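Cellulase (Clostridium cellulovorans, PDB 6UI3) is the GH5_4 domain of a larger protein, a broad-specificity endoglucanase that hydrolyses beta-1,4-linked glucans such as cellulose and probably also xylan-type substrates. Local coordinates at residues M85-V88 with E89-V92; A118-A121 with A122-E126. All coordinates share one frame; numbering follows the deposited sequence.

How the contacts relate
Both contacts lie on the outside of a closed eight-stranded parallel barrel, the TIM-barrel fold of glycosyl hydrolase family 5. Contact 1 is about two turns of helix 82-96, the crossover from strand 62-65 to strand 101-105; contact 2 runs from the loop into the first turns of helix 120-137, the next crossover, to strand 145-148. The contact centres are 27 Å apart and the nearest atoms about 11 Å. The centre of contact 1 is about 17 Å, that of contact 2 about 22 Å, from the centre of the chain. As in other TIM barrels, the active site probably lies at the C-terminal ends of the strands, the end from which helix 120-137 starts.

Contact 1: residues M85-V88 with E89-V92; sequences MARV and ETVV
Arg87 reaches over Thr90 and Val91, one turn further along helix 82-96, an outer helix of the TIM barrel that links strand 62-65 to strand 101-105. From CB the Arg87 chain sets out with CG anti to the backbone N (chi1 -180°), then turns about the CB-CG bond (chi2 60°), which swings CD round and carries the guanidinium forward, toward the C-terminal end of the helix. NE lies 3.9 Å from Val91 CG2. At CZ the same methyl comes to 3.7 Å, and it stands 3.6 Å from the guanidinium plane, over the centre of one face. NH1 meets Thr90 CG2 at 3.6 Å, an oblique approach, and also bonds to Tyr94 OH. NE forms a salt bridge with Glu39 and NH2 a hydrogen bond to Thr47 O, so all three nitrogens have partners and the rotation of the group is fixed.

Val88 CG1 and Val92 CG2 approach to 4.4 Å, and Val92 faces the barrel, packing on Ile65, Ala102 and Val104. Elsewhere on the helix, Glu89 bonds through its carboxylate to His137 and Tyr141. The backbone bonds from Glu89 N to Met85 O and from Val92 N to Val88 O are those of a regular alpha-helix. Ala86 O carries a heavier load: beside Thr90 N it receives Thr90 OG1 at 2.9 Å and a water that also donates to Glu89 OE1. Thr90 N and Thr90 OG1 come to this oxygen from opposite faces of its carbonyl plane.

Contact 2: residues A118-A121 with A122-E126; sequences AHKA and AIINE
Three successive i+4 backbone bonds, Ile123 N to His119 O, Ile124 N to Lys120 O and Asn125 N to Ala121 O, have N-H...O angles between 156° and 163° and tie residues 119-121 to 123-125 at the start of helix 120-137. Lys120 and Ile124 run side by side here and point the same way. Their meeting is aliphatic: Lys120 CG lies 3.8 Å from Ile124 CD1. Further out the lysine chain turns about its CG-CD bond, and its NZ forms salt bridges with Glu117 and with Glu171 of helix 163-182; the charged end is thus anchored away from the isoleucine.

These residues belong to the opening of a helix that crosses from strand 101-105 to strand 145-148 on the outside of the TIM barrel. Ile123 is the buried side chain here, resting on Phe111, Phe115 and Val168. Its CG2 approaches His119 CB at 4.0 Å and His119 O at 3.3 Å, while the imidazole ND1 of the histidine hydrogen-bonds to Asp116. CG1 of Ile123 stands between the backbone N and the carbonyl carbon (chi1 74°), which brings it to 3.4 Å from Lys120 O, so both branches lie against carbonyl oxygens earlier in the chain. On the side of Ala122 a water accepts from its backbone N at 3.1 Å and donates a weak bond, 3.4 Å long, to Ala118 O.

Contact 1: residues M85-V88 with E89-V92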
ATOM      1  N   MET A  85      14.520   9.970   8.116  1.00  8.39           N
ATOM      2  CA  MET A  85      13.290  10.715   7.866  1.00  7.80           C
ATOM      3  C   MET A  85      13.446  11.599   6.636  1.00  8.70           C
ATOM      4  O   MET A  85      12.528  11.697   5.812  1.00  8.85           O
ATOM      5  CB  MET A  85      12.927  11.545   9.098  1.00  8.54           C
ATOM      6  CG  MET A  85      11.584  12.247   9.004  1.00  8.07           C
ATOM      7  SD  MET A  85      10.150  11.156   9.137  1.00 10.06           S
ATOM      8  CE  MET A  85      10.135  10.831  10.902  1.00 12.16           C
ATOM      9  N   ALA A  86      14.616  12.242   6.491  1.00  8.62           N
ATOM     10  CA  ALA A  86      14.854  13.128   5.354  1.00  9.11           C
ATOM     11  C   ALA A  86      14.869  12.355   4.044  1.00  8.87           C
ATOM     12  O   ALA A  86      14.401  12.861   3.022  1.00  9.01           O
ATOM     13  CB  ALA A  86      16.163  13.899   5.550  1.00  9.94           C
ATOM     14  N   ARG A  87      15.412  11.137   4.043  1.00  8.69           N
ATOM     15  CA  ARG A  87      15.394  10.341   2.820  1.00  8.19           C
ATOM     16  C   ARG A  87      13.969   9.978   2.427  1.00  8.41           C
ATOM     17  O   ARG A  87      13.595  10.064   1.253  1.00  8.39           O
ATOM     18  CB  ARG A  87      16.253   9.084   2.975  1.00  9.07           C
ATOM     19  CG  ARG A  87      16.298   8.199   1.733  1.00  9.18           C
ATOM     20  CD  ARG A  87      16.860   8.934   0.517  1.00 10.00           C
ATOM     21  NE  ARG A  87      16.700   8.129  -0.687  1.00 10.32           N
ATOM     22  CZ  ARG A  87      16.619   8.614  -1.920  1.00 10.60           C
ATOM     23  NH1 ARG A  87      16.726   9.918  -2.159  1.00 10.71           N
ATOM     24  NH2 ARG A  87      16.402   7.768  -2.924  1.00 11.14           N
ATOM     25  N   VAL A  88      13.159   9.547   3.390  1.00  8.32           N
ATOM     26  CA  VAL A  88      11.758   9.249   3.104  1.00  8.29           C
ATOM     27  C   VAL A  88      11.081  10.479   2.510  1.00  8.22           C
ATOM     28  O   VAL A  88      10.361  10.389   1.512  1.00  8.28           O
ATOM     29  CB  VAL A  88      11.041   8.737   4.370  1.00  8.57           C
ATOM     30  CG1 VAL A  88       9.567   8.577   4.098  1.00  8.45           C
ATOM     31  CG2 VAL A  88      11.652   7.422   4.853  1.00  9.13           C
ATOM     32  N   GLU A  89      11.321  11.649   3.114  1.00  8.24           N
ATOM     33  CA  GLU A  89      10.748  12.893   2.608  1.00  9.06           C
ATOM     34  C   GLU A  89      11.206  13.197   1.180  1.00  9.20           C
ATOM     35  O   GLU A  89      10.411  13.649   0.352  1.00  9.05           O
ATOM     36  CB  GLU A  89      11.127  14.023   3.561  1.00  9.61           C
ATOM     37  CG  GLU A  89      10.635  15.389   3.131  1.00 11.29           C
ATOM     38  CD  GLU A  89      10.921  16.478   4.150  1.00 15.11           C
ATOM     39  OE1 GLU A  89      11.889  16.335   4.921  1.00 14.19           O
ATOM     40  OE2 GLU A  89      10.173  17.482   4.174  1.00 18.02           O
ATOM     41  N   THR A  90      12.485  12.962   0.875  1.00  8.74           N
ATOM     42  CA  THR A  90      12.984  13.185  -0.481  1.00  9.58           C
ATOM     43  C   THR A  90      12.237  12.318  -1.486  1.00  9.15           C
ATOM     44  O   THR A  90      11.853  12.792  -2.565  1.00  9.15           O
ATOM     45  CB  THR A  90      14.494  12.918  -0.522  1.00  9.56           C
ATOM     46  OG1 THR A  90      15.161  13.835   0.359  1.00 10.71           O
ATOM     47  CG2 THR A  90      15.049  13.062  -1.926  1.00 10.55           C
ATOM     48  N   VAL A  91      12.018  11.046  -1.145  1.00  8.37           N
ATOM     49  CA  VAL A  91      11.296  10.142  -2.042  1.00  7.92           C
ATOM     50  C   VAL A  91       9.826  10.537  -2.163  1.00  8.64           C
ATOM     51  O   VAL A  91       9.269  10.533  -3.268  1.00  8.85           O
ATOM     52  CB  VAL A  91      11.498   8.684  -1.594  1.00  8.71           C
ATOM     53  CG1 VAL A  91      10.662   7.744  -2.445  1.00  9.84           C
ATOM     54  CG2 VAL A  91      12.965   8.296  -1.659  1.00  9.19           C
ATOM     55  N   VAL A  92       9.180  10.913  -1.052  1.00  8.30           N
ATOM     56  CA  VAL A  92       7.823  11.459  -1.119  1.00  8.62           C
ATOM     57  C   VAL A  92       7.773  12.579  -2.147  1.00  9.08           C
ATOM     58  O   VAL A  92       6.854  12.655  -2.974  1.00  9.70           O
ATOM     59  CB  VAL A  92       7.360  11.947   0.267  1.00  8.99           C
ATOM     60  CG1 VAL A  92       6.130  12.847   0.173  1.00 10.52           C
ATOM     61  CG2 VAL A  92       7.058  10.751   1.166  1.00  9.19           C
TER
HETATM   62  O   HOH W   1      14.127  15.697   2.682  1.00 22.99           O

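Contact 2: residues A118-A121 with A122-E126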
ATOM      1  N   ALA A 118      -0.460 -10.534  23.911  1.00 12.99           N
ATOM      2  CA  ALA A 118       0.812 -10.522  24.624  1.00 13.14           C
ATOM      3  C   ALA A 118       1.645  -9.282  24.312  1.00 13.18           C
ATOM      4  O   ALA A 118       2.417  -8.830  25.161  1.00 14.74           O
ATOM      5  CB  ALA A 118       1.603 -11.788  24.292  1.00 14.55           C
ATOM      6  N   HIS A 119       1.514  -8.710  23.118  1.00 10.44           N
ATOM      7  CA  HIS A 119       2.315  -7.555  22.723  1.00 10.00           C
ATOM      8  C   HIS A 119       1.497  -6.288  22.506  1.00 10.13           C
ATOM      9  O   HIS A 119       2.062  -5.270  22.100  1.00 10.06           O
ATOM     10  CB  HIS A 119       3.140  -7.853  21.464  1.00  9.63           C
ATOM     11  CG  HIS A 119       4.055  -9.024  21.623  1.00 10.76           C
ATOM     12  ND1 HIS A 119       3.645 -10.318  21.403  1.00 12.01           N
ATOM     13  CD2 HIS A 119       5.353  -9.099  22.000  1.00 11.28           C
ATOM     14  CE1 HIS A 119       4.646 -11.147  21.650  1.00 12.73           C
ATOM     15  NE2 HIS A 119       5.697 -10.429  21.999  1.00 12.33           N
ATOM     16  N   LYS A 120       0.191  -6.314  22.794  1.00 10.80           N
ATOM     17  CA  LYS A 120      -0.685  -5.211  22.405  1.00 10.47           C
ATOM     18  C   LYS A 120      -0.203  -3.866  22.942  1.00  9.23           C
ATOM     19  O   LYS A 120      -0.126  -2.883  22.197  1.00 10.11           O
ATOM     20  CB  LYS A 120      -2.118  -5.480  22.860  1.00 11.80           C
ATOM     21  CG  LYS A 120      -3.067  -4.310  22.570  1.00 13.99           C
ATOM     22  CD  LYS A 120      -4.515  -4.628  22.850  1.00 18.15           C
ATOM     23  CE  LYS A 120      -4.786  -4.671  24.330  1.00 21.93           C
ATOM     24  NZ  LYS A 120      -6.211  -5.023  24.615  1.00 26.48           N
ATOM     25  N   ALA A 121       0.055  -3.775  24.245  1.00 10.20           N
ATOM     26  CA  ALA A 121       0.459  -2.489  24.809  1.00 11.14           C
ATOM     27  C   ALA A 121       1.743  -1.997  24.153  1.00 10.92           C
ATOM     28  O   ALA A 121       1.870  -0.812  23.819  1.00 11.02           O
ATOM     29  CB  ALA A 121       0.622  -2.596  26.328  1.00 13.98           C
ATOM     30  N   ALA A 122       2.703  -2.896  23.934  1.00 10.02           N
ATOM     31  CA  ALA A 122       3.980  -2.487  23.365  1.00  9.63           C
ATOM     32  C   ALA A 122       3.847  -2.032  21.919  1.00  9.59           C
ATOM     33  O   ALA A 122       4.518  -1.076  21.508  1.00  9.56           O
ATOM     34  CB  ALA A 122       4.989  -3.626  23.470  1.00 11.40           C
ATOM     35  N   ILE A 123       3.025  -2.712  21.110  1.00  8.66           N
ATOM     36  CA  ILE A 123       2.917  -2.312  19.703  1.00  8.85           C
ATOM     37  C   ILE A 123       2.142  -1.007  19.574  1.00  8.51           C
ATOM     38  O   ILE A 123       2.438  -0.178  18.699  1.00  8.78           O
ATOM     39  CB  ILE A 123       2.342  -3.419  18.785  1.00  9.15           C
ATOM     40  CG1 ILE A 123       0.837  -3.600  18.980  1.00  9.49           C
ATOM     41  CG2 ILE A 123       3.117  -4.707  18.974  1.00  9.54           C
ATOM     42  CD1 ILE A 123       0.231  -4.707  18.113  1.00 10.52           C
ATOM     43  N   ILE A 124       1.147  -0.792  20.422  1.00  8.46           N
ATOM     44  CA  ILE A 124       0.423   0.468  20.356  1.00  9.46           C
ATOM     45  C   ILE A 124       1.330   1.613  20.795  1.00  9.18           C
ATOM     46  O   ILE A 124       1.301   2.708  20.220  1.00  9.19           O
ATOM     47  CB  ILE A 124      -0.912   0.386  21.123  1.00 10.12           C
ATOM     48  CG1 ILE A 124      -1.856  -0.610  20.421  1.00 10.58           C
ATOM     49  CG2 ILE A 124      -1.553   1.768  21.231  1.00 11.37           C
ATOM     50  CD1 ILE A 124      -3.174  -0.859  21.083  1.00 12.86           C
ATOM     51  N   ASN A 125       2.169   1.374  21.803  1.00  8.82           N
ATOM     52  CA  ASN A 125       3.109   2.405  22.242  1.00  9.56           C
ATOM     53  C   ASN A 125       4.135   2.730  21.155  1.00  9.51           C
ATOM     54  O   ASN A 125       4.361   3.904  20.831  1.00  9.37           O
ATOM     55  CB  ASN A 125       3.785   1.960  23.537  1.00 10.64           C
ATOM     56  CG  ASN A 125       4.723   3.004  24.092  1.00 11.27           C
ATOM     57  OD1 ASN A 125       4.325   4.126  24.404  1.00 13.34           O
ATOM     58  ND2 ASN A 125       5.979   2.644  24.203  1.00 12.34           N
ATOM     59  N   GLU A 126       4.744   1.703  20.551  1.00  8.62           N
ATOM     60  CA  GLU A 126       5.708   1.965  19.487  1.00  8.53           C
ATOM     61  C   GLU A 126       5.040   2.634  18.291  1.00  8.31           C
ATOM     62  O   GLU A 126       5.564   3.613  17.745  1.00  8.75           O
ATOM     63  CB  GLU A 126       6.430   0.678  19.074  1.00  8.75           C
ATOM     64  CG  GLU A 126       7.478   0.905  17.984  1.00  8.94           C
ATOM     65  CD  GLU A 126       8.260  -0.339  17.595  1.00 10.02           C
ATOM     66  OE1 GLU A 126       8.074  -1.399  18.227  1.00 10.92           O
ATOM     67  OE2 GLU A 126       9.069  -0.250  16.639  1.00 10.45           O
TER
HETATM   68  O   HOH W   2       2.948  -5.504  25.529  0.96 13.10           O